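Long-range contacts in cytosolic acyl coenzyme A thioester hydrolase (Mus musculus, PDB 2V1O), which hydrolyses C8-C18 acyl-CoAs, preferentially palmitoyl-CoA, to free fatty acids and coenzyme A, this chain being its N-terminal hotdog domain: residues T35-S40 against L120-I125; N42-V47 against P110-N115. All coordinates share one frame; numbering follows the deposited sequence.

In the fold
Both contacts lie on the same side of the domain's centre, with their own centres about 10 Å apart. In the hotdog fold a long helix is wrapped by an antiparallel sheet. Interaction 1 involves the C-terminal end of that helix, 19-38, and the loop ahead of helix 130-146. Interaction 2 joins strand 46-57, outermost in the sheet of this chain, to strand 98-112. Along the chain, 42-47 against 110-115 is nested inside the loop closed by interaction 1. The two meet directly: Asn-39 ND2 probably hydrogen-bonds to Cys-46 O, and Leu-120 N probably to Pro-110 O. Helix end, outer strand and the loop before helix 130-146 thus form one packed corner, which also touches a second subunit.

Interaction 1: residues T35-S40 against L120-I125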
ATOM      1  N   THR A  35     -21.117 -10.271  -5.762  1.00 10.13           N
ATOM      2  CA  THR A  35     -21.523  -9.115  -6.579  1.00 10.32           C
ATOM      3  C   THR A  35     -21.865  -9.542  -8.012  1.00  9.89           C
ATOM      4  O   THR A  35     -22.913  -9.166  -8.535  1.00  9.53           O
ATOM      5  CB  THR A  35     -20.453  -8.003  -6.568  1.00 10.41           C
ATOM      6  OG1 THR A  35     -20.335  -7.476  -5.237  1.00  9.91           O
ATOM      7  CG2 THR A  35     -20.821  -6.876  -7.534  1.00 10.86           C
ATOM      8  N   ARG A  36     -21.000 -10.345  -8.640  1.00  9.76           N
ATOM      9  CA  ARG A  36     -21.269 -10.840  -9.992  1.00  9.51           C
ATOM     10  C   ARG A  36     -22.610 -11.573 -10.035  1.00  9.71           C
ATOM     11  O   ARG A  36     -23.467 -11.308 -10.892  1.00  9.72           O
ATOM     12  CB  ARG A  36     -20.153 -11.782 -10.456  1.00  9.42           C
ATOM     13  CG  ARG A  36     -20.327 -12.228 -11.914  1.00 10.05           C
ATOM     14  CD  ARG A  36     -19.507 -13.459 -12.239  1.00 11.01           C
ATOM     15  NE  ARG A  36     -18.070 -13.205 -12.242  1.00 11.18           N
ATOM     16  CZ  ARG A  36     -17.217 -13.619 -11.302  1.00 11.66           C
ATOM     17  NH1 ARG A  36     -17.651 -14.305 -10.250  1.00 10.55           N
ATOM     18  NH2 ARG A  36     -15.922 -13.338 -11.414  1.00 10.18           N
ATOM     19  N   HIS A  37     -22.805 -12.479  -9.081  1.00  9.77           N
ATOM     20  CA  HIS A  37     -24.043 -13.222  -9.037  1.00 10.52           C
ATOM     21  C   HIS A  37     -25.280 -12.346  -8.854  1.00 10.68           C
ATOM     22  O   HIS A  37     -26.306 -12.565  -9.508  1.00 10.93           O
ATOM     23  CB  HIS A  37     -24.031 -14.289  -7.958  1.00 10.24           C
ATOM     24  CG  HIS A  37     -25.309 -15.047  -7.915  1.00 10.80           C
ATOM     25  ND1 HIS A  37     -26.291 -14.793  -6.980  1.00 12.66           N
ATOM     26  CD2 HIS A  37     -25.829 -15.953  -8.775  1.00 11.32           C
ATOM     27  CE1 HIS A  37     -27.335 -15.561  -7.233  1.00 10.58           C
ATOM     28  NE2 HIS A  37     -27.082 -16.273  -8.314  1.00 12.44           N
ATOM     29  N   CYS A  38     -25.189 -11.369  -7.955  1.00 10.60           N
ATOM     30  CA  CYS A  38     -26.342 -10.522  -7.645  1.00 11.38           C
ATOM     31  C   CYS A  38     -26.754  -9.581  -8.788  1.00 11.29           C
ATOM     32  O   CYS A  38     -27.880  -9.062  -8.802  1.00 11.18           O
ATOM     33  CB  CYS A  38     -26.112  -9.767  -6.333  1.00 11.58           C
ATOM     34  SG  CYS A  38     -26.198 -10.873  -4.911  1.00 12.37           S
ATOM     35  N   ASN A  39     -25.845  -9.395  -9.742  1.00 10.74           N
ATOM     36  CA  ASN A  39     -26.122  -8.640 -10.967  1.00 11.31           C
ATOM     37  C   ASN A  39     -26.341  -9.512 -12.218  1.00 11.70           C
ATOM     38  O   ASN A  39     -26.529  -8.990 -13.329  1.00 11.25           O
ATOM     39  CB  ASN A  39     -24.988  -7.638 -11.216  1.00 10.73           C
ATOM     40  CG  ASN A  39     -24.957  -6.539 -10.176  1.00 11.75           C
ATOM     41  OD1 ASN A  39     -25.790  -5.628 -10.188  1.00 11.95           O
ATOM     42  ND2 ASN A  39     -23.998  -6.619  -9.268  1.00 11.43           N
ATOM     43  N   SER A  40     -26.345 -10.830 -12.025  1.00 11.76           N
ATOM     44  CA  SER A  40     -26.309 -11.795 -13.136  1.00 12.70           C
ATOM     45  C   SER A  40     -27.618 -11.877 -13.940  1.00 13.29           C
ATOM     46  O   SER A  40     -27.655 -12.463 -15.027  1.00 13.37           O
ATOM     47  CB  SER A  40     -25.920 -13.185 -12.623  1.00 12.28           C
ATOM     48  OG  SER A  40     -26.986 -13.769 -11.880  1.00 12.64           O
ATOM     49  N   LEU A 120     -31.643  -5.958  -1.946  1.00 13.26           N
ATOM     50  CA  LEU A 120     -32.250  -6.479  -3.166  1.00 13.18           C
ATOM     51  C   LEU A 120     -32.458  -7.986  -3.125  1.00 13.12           C
ATOM     52  O   LEU A 120     -31.829  -8.694  -2.333  1.00 12.90           O
ATOM     53  CB  LEU A 120     -31.407  -6.103  -4.387  1.00 12.71           C
ATOM     54  CG  LEU A 120     -31.161  -4.607  -4.612  1.00 13.03           C
ATOM     55  CD1 LEU A 120     -30.297  -4.428  -5.823  1.00 12.90           C
ATOM     56  CD2 LEU A 120     -32.478  -3.842  -4.765  1.00 11.86           C
ATOM     57  N   GLU A 121     -33.359  -8.463  -3.980  1.00 13.21           N
ATOM     58  CA  GLU A 121     -33.578  -9.890  -4.163  1.00 14.13           C
ATOM     59  C   GLU A 121     -32.406 -10.515  -4.922  1.00 13.65           C
ATOM     60  O   GLU A 121     -31.906  -9.953  -5.909  1.00 14.13           O
ATOM     61  CB  GLU A 121     -34.900 -10.146  -4.894  1.00 14.28           C
ATOM     62  CG  GLU A 121     -36.129  -9.822  -4.042  1.00 15.76           C
ATOM     63  CD  GLU A 121     -37.456 -10.000  -4.774  1.00 16.62           C
ATOM     64  OE1 GLU A 121     -37.459 -10.359  -5.974  1.00 20.44           O
ATOM     65  OE2 GLU A 121     -38.508  -9.771  -4.140  1.00 19.95           O
ATOM     66  N   VAL A 122     -31.968 -11.672  -4.437  1.00 13.13           N
ATOM     67  CA  VAL A 122     -30.856 -12.414  -5.030  1.00 12.95           C
ATOM     68  C   VAL A 122     -31.406 -13.397  -6.081  1.00 13.09           C
ATOM     69  O   VAL A 122     -32.373 -14.105  -5.809  1.00 12.56           O
ATOM     70  CB  VAL A 122     -30.085 -13.199  -3.941  1.00 12.79           C
ATOM     71  CG1 VAL A 122     -29.049 -14.123  -4.557  1.00 12.23           C
ATOM     72  CG2 VAL A 122     -29.401 -12.240  -2.964  1.00 13.04           C
ATOM     73  N   PRO A 123     -30.803 -13.430  -7.289  1.00 13.56           N
ATOM     74  CA  PRO A 123     -31.206 -14.460  -8.260  1.00 13.94           C
ATOM     75  C   PRO A 123     -30.943 -15.879  -7.723  1.00 14.61           C
ATOM     76  O   PRO A 123     -29.937 -16.107  -7.067  1.00 13.87           O
ATOM     77  CB  PRO A 123     -30.313 -14.181  -9.481  1.00 14.06           C
ATOM     78  CG  PRO A 123     -29.775 -12.802  -9.291  1.00 14.11           C
ATOM     79  CD  PRO A 123     -29.759 -12.530  -7.820  1.00 13.15           C
ATOM     80  N   PRO A 124     -31.877 -16.820  -7.947  1.00 15.67           N
ATOM     81  CA  PRO A 124     -31.571 -18.204  -7.564  1.00 16.53           C
ATOM     82  C   PRO A 124     -30.360 -18.789  -8.307  1.00 17.21           C
ATOM     83  O   PRO A 124     -30.122 -18.448  -9.466  1.00 17.73           O
ATOM     84  CB  PRO A 124     -32.857 -18.958  -7.927  1.00 16.41           C
ATOM     85  CG  PRO A 124     -33.925 -17.904  -7.885  1.00 16.42           C
ATOM     86  CD  PRO A 124     -33.249 -16.683  -8.458  1.00 15.78           C
ATOM     87  N   ILE A 125     -29.587 -19.634  -7.628  1.00 18.23           N
ATOM     88  CA  ILE A 125     -28.513 -20.395  -8.279  1.00 19.28           C
ATOM     89  C   ILE A 125     -28.995 -21.761  -8.751  1.00 19.83           C
ATOM     90  O   ILE A 125     -30.013 -22.263  -8.283  1.00 20.31           O
ATOM     91  CB  ILE A 125     -27.268 -20.600  -7.370  1.00 19.29           C
ATOM     92  CG1 ILE A 125     -27.647 -21.232  -6.018  1.00 19.25           C
ATOM     93  CG2 ILE A 125     -26.509 -19.298  -7.213  1.00 19.90           C
ATOM     94  CD1 ILE A 125     -26.472 -21.910  -5.295  1.00 19.65           C
TER
HETATM   95  O   HOH W   1     -29.266  -9.406  -6.185  1.00 29.46           O
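Val-122 and Pro-123 pack on His-37 and Cys-38, near the C-terminal end of the central helix of the hotdog fold. The loop 120-125 runs past this end on its way to helix 130-146. At Glu-121 the link is indirect. One water donates to Glu-121 O and also to Cys-38 O, at 2.7 Å from the former and 3.0 Å from the latter, and so ties the loop to the last turn of the helix. Val-122 divides its two methyls between neighbours. CG1 meets the edge of the His-37 imidazole, and CG2 lies 4.0 Å from Cys-38 SG. Both Val-122 and Cys-38 also touch Pro-110 of strand 98-112, which brings the sheet into the same packing. Pro-123 lays its ring against the helix, with CG 3.5 Å from His-37 O and CD 4.0 Å from Cys-38 CA. Ser-40 OG lies 3.9 Å from Pro-123 CG. It donates back to His-37 O at 2.7 Å, and that carbonyl also accepts from Ser-40 N. The His-37 ring reaches the loop because its CG is anti to the backbone N (chi1 180°). Beyond it, Ile-125 brings its CG2 methyl obliquely to the ring.

Interaction 2: residues N42-V47 against P110-N115; sequences NGERCV and PLSLKN
Val-47 and Leu-111 pair in an antiparallel ladder between strand 46-57, outermost in the sheet of this chain, and strand 98-112 of the hotdog fold. A polar cluster extends the pairing just beyond it. The start of strand 46-57 lies beside the end of strand 98-112. Val-47 and Leu-111 are a hydrogen-bonded pair: Val-47 N donates to Leu-111 O, and Leu-111 N donates to Val-47 O, both at 3.0 Å. Cys-46 and Ser-112 follow as a non-hydrogen-bonded pair with diverging side chains. Past the end of the strand, Leu-113 N still gives a nearly straight bond (174°) to Arg-45 O. A water donates to the same carbonyl and accepts from Lys-114 N.

Apolar groups fill in around the backbone. Val-47 CG2 meets Leu-113 CD2 at 3.5 Å, while the other methyl of Leu-113, CD1, lies by Arg-45 CB. Val-47 and Leu-113 also pack on a third subunit of the hexamer. Cys-46 SG rests against Pro-110 CB at 3.8 Å, on the side where Cys-38 of the helix packs. Leu-111 touches bound coenzyme A, so this strand end lines part of that pocket.

Glu-44 closes the end of the contact. A chi1 of -175° swings its CG beside the carbonyl carbon, and the extended chain carries the carboxylate to the turn 112-115. OE1 forms a salt bridge with Lys-118. OE2 accepts from Asn-115 ND2 at 2.7 Å, on its syn side but 31° out of the carboxylate plane. Ser-112 OG also donates to Glu-44 OE2; the modelled 2.4 Å is shorter than expected and its exact value is doubtful. The same Ser-112 OG accepts from Asn-115 N at 3.0 Å, which makes an ST motif.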
ATOM      1  N   ASN A  42     -29.383  -8.964 -14.429  1.00 17.03           N
ATOM      2  CA  ASN A  42     -29.551  -7.546 -14.742  1.00 17.78           C
ATOM      3  C   ASN A  42     -30.712  -6.890 -14.002  1.00 17.48           C
ATOM      4  O   ASN A  42     -31.493  -6.122 -14.577  1.00 17.60           O
ATOM      5  CB  ASN A  42     -29.631  -7.313 -16.261  1.00 18.57           C
ATOM      6  CG  ASN A  42     -28.336  -7.667 -16.977  1.00 20.07           C
ATOM      7  OD1 ASN A  42     -27.235  -7.538 -16.419  1.00 23.38           O
ATOM      8  ND2 ASN A  42     -28.460  -8.119 -18.221  1.00 22.68           N
ATOM      9  N   GLY A  43     -30.812  -7.197 -12.712  1.00 16.82           N
ATOM     10  CA  GLY A  43     -31.707  -6.474 -11.818  1.00 16.24           C
ATOM     11  C   GLY A  43     -31.100  -5.119 -11.487  1.00 15.69           C
ATOM     12  O   GLY A  43     -30.124  -4.693 -12.110  1.00 15.50           O
ATOM     13  N   GLU A  44     -31.681  -4.437 -10.504  1.00 15.22           N
ATOM     14  CA  GLU A  44     -31.138  -3.171 -10.023  1.00 14.76           C
ATOM     15  C   GLU A  44     -29.649  -3.349  -9.695  1.00 14.34           C
ATOM     16  O   GLU A  44     -29.275  -4.309  -9.014  1.00 13.86           O
ATOM     17  CB  GLU A  44     -31.931  -2.714  -8.792  1.00 14.67           C
ATOM     18  CG  GLU A  44     -31.554  -1.352  -8.258  1.00 14.74           C
ATOM     19  CD  GLU A  44     -32.560  -0.829  -7.235  1.00 15.17           C
ATOM     20  OE1 GLU A  44     -33.709  -1.320  -7.209  1.00 17.24           O
ATOM     21  OE2 GLU A  44     -32.199   0.076  -6.453  1.00 15.75           O
ATOM     22  N   ARG A  45     -28.807  -2.452 -10.217  1.00 13.87           N
ATOM     23  CA  ARG A  45     -27.360  -2.539 -10.017  1.00 13.91           C
ATOM     24  C   ARG A  45     -27.034  -2.464  -8.536  1.00 13.35           C
ATOM     25  O   ARG A  45     -27.568  -1.628  -7.803  1.00 12.93           O
ATOM     26  CB  ARG A  45     -26.602  -1.453 -10.794  1.00 14.24           C
ATOM     27  CG  ARG A  45     -26.789  -1.504 -12.309  1.00 15.83           C
ATOM     28  CD  ARG A  45     -26.554  -2.889 -12.896  1.00 19.13           C
ATOM     29  NE  ARG A  45     -26.329  -2.833 -14.341  1.00 20.65           N
ATOM     30  CZ  ARG A  45     -26.526  -3.846 -15.182  1.00 21.03           C
ATOM     31  NH1 ARG A  45     -26.968  -5.015 -14.739  1.00 21.20           N
ATOM     32  NH2 ARG A  45     -26.285  -3.684 -16.478  1.00 22.35           N
ATOM     33  N   CYS A  46     -26.171  -3.372  -8.101  1.00 12.54           N
ATOM     34  CA  CYS A  46     -25.894  -3.519  -6.684  1.00 12.37           C
ATOM     35  C   CYS A  46     -24.472  -3.974  -6.421  1.00 12.07           C
ATOM     36  O   CYS A  46     -23.751  -4.406  -7.341  1.00 11.43           O
ATOM     37  CB  CYS A  46     -26.879  -4.515  -6.075  1.00 12.17           C
ATOM     38  SG  CYS A  46     -26.757  -6.173  -6.765  1.00 13.26           S
ATOM     39  N   VAL A  47     -24.070  -3.855  -5.157  1.00 12.13           N
ATOM     40  CA  VAL A  47     -22.812  -4.430  -4.693  1.00 12.26           C
ATOM     41  C   VAL A  47     -23.109  -5.265  -3.455  1.00 12.14           C
ATOM     42  O   VAL A  47     -23.878  -4.855  -2.583  1.00 12.00           O
ATOM     43  CB  VAL A  47     -21.763  -3.347  -4.379  1.00 12.69           C
ATOM     44  CG1 VAL A  47     -20.521  -3.967  -3.758  1.00 12.41           C
ATOM     45  CG2 VAL A  47     -21.389  -2.599  -5.649  1.00 13.45           C
ATOM     46  N   PRO A 110     -26.962  -8.168  -1.118  1.00 12.61           N
ATOM     47  CA  PRO A 110     -26.806  -7.129  -2.138  1.00 12.91           C
ATOM     48  C   PRO A 110     -27.493  -5.822  -1.753  1.00 13.06           C
ATOM     49  O   PRO A 110     -28.667  -5.821  -1.360  1.00 12.95           O
ATOM     50  CB  PRO A 110     -27.471  -7.737  -3.381  1.00 12.93           C
ATOM     51  CG  PRO A 110     -28.489  -8.699  -2.836  1.00 12.70           C
ATOM     52  CD  PRO A 110     -27.951  -9.196  -1.509  1.00 13.18           C
ATOM     53  N   LEU A 111     -26.749  -4.727  -1.874  1.00 13.28           N
ATOM     54  CA  LEU A 111     -27.281  -3.392  -1.616  1.00 13.39           C
ATOM     55  C   LEU A 111     -27.251  -2.566  -2.885  1.00 13.63           C
ATOM     56  O   LEU A 111     -26.228  -2.517  -3.574  1.00 13.00           O
ATOM     57  CB  LEU A 111     -26.481  -2.693  -0.515  1.00 13.65           C
ATOM     58  CG  LEU A 111     -26.391  -3.409   0.844  1.00 13.76           C
ATOM     59  CD1 LEU A 111     -25.549  -2.597   1.822  1.00 13.93           C
ATOM     60  CD2 LEU A 111     -27.779  -3.672   1.416  1.00 15.00           C
ATOM     61  N   SER A 112     -28.381  -1.931  -3.191  1.00 13.91           N
ATOM     62  CA  SER A 112     -28.501  -1.062  -4.358  1.00 14.90           C
ATOM     63  C   SER A 112     -27.432   0.038  -4.367  1.00 15.55           C
ATOM     64  O   SER A 112     -27.101   0.619  -3.325  1.00 16.11           O
ATOM     65  CB  SER A 112     -29.899  -0.442  -4.406  1.00 14.80           C
ATOM     66  OG  SER A 112     -30.024   0.460  -5.490  1.00 14.68           O
ATOM     67  N   LEU A 113     -26.879   0.301  -5.545  1.00 16.02           N
ATOM     68  CA  LEU A 113     -25.947   1.406  -5.713  1.00 17.15           C
ATOM     69  C   LEU A 113     -26.685   2.744  -5.739  1.00 17.74           C
ATOM     70  O   LEU A 113     -26.176   3.759  -5.247  1.00 18.40           O
ATOM     71  CB  LEU A 113     -25.120   1.216  -6.987  1.00 17.19           C
ATOM     72  CG  LEU A 113     -24.050   0.126  -6.924  1.00 18.04           C
ATOM     73  CD1 LEU A 113     -23.618  -0.285  -8.326  1.00 18.44           C
ATOM     74  CD2 LEU A 113     -22.851   0.594  -6.102  1.00 20.08           C
ATOM     75  N   LYS A 114     -27.887   2.732  -6.311  1.00 18.31           N
ATOM     76  CA  LYS A 114     -28.705   3.936  -6.475  1.00 19.41           C
ATOM     77  C   LYS A 114     -29.406   4.319  -5.170  1.00 19.50           C
ATOM     78  O   LYS A 114     -29.421   5.494  -4.771  1.00 19.97           O
ATOM     79  CB  LYS A 114     -29.736   3.698  -7.584  1.00 19.71           C
ATOM     80  CG  LYS A 114     -30.598   4.901  -7.976  1.00 22.48           C
ATOM     81  CD  LYS A 114     -31.002   4.794  -9.447  1.00 25.79           C
ATOM     82  CE  LYS A 114     -29.790   5.009 -10.369  1.00 27.85           C
ATOM     83  NZ  LYS A 114     -29.830   4.141 -11.588  1.00 28.71           N
ATOM     84  N   ASN A 115     -29.989   3.323  -4.513  1.00 19.47           N
ATOM     85  CA  ASN A 115     -30.799   3.539  -3.320  1.00 19.68           C
ATOM     86  C   ASN A 115     -30.060   3.038  -2.090  1.00 19.77           C
ATOM     87  O   ASN A 115     -29.950   1.825  -1.885  1.00 19.89           O
ATOM     88  CB  ASN A 115     -32.145   2.824  -3.477  1.00 19.88           C
ATOM     89  CG  ASN A 115     -32.944   3.336  -4.659  1.00 20.37           C
ATOM     90  OD1 ASN A 115     -33.286   4.520  -4.726  1.00 21.83           O
ATOM     91  ND2 ASN A 115     -33.260   2.444  -5.593  1.00 19.94           N
TER
HETATM   92  O   HOH W   2     -28.639   0.771  -8.581  1.00 27.55           O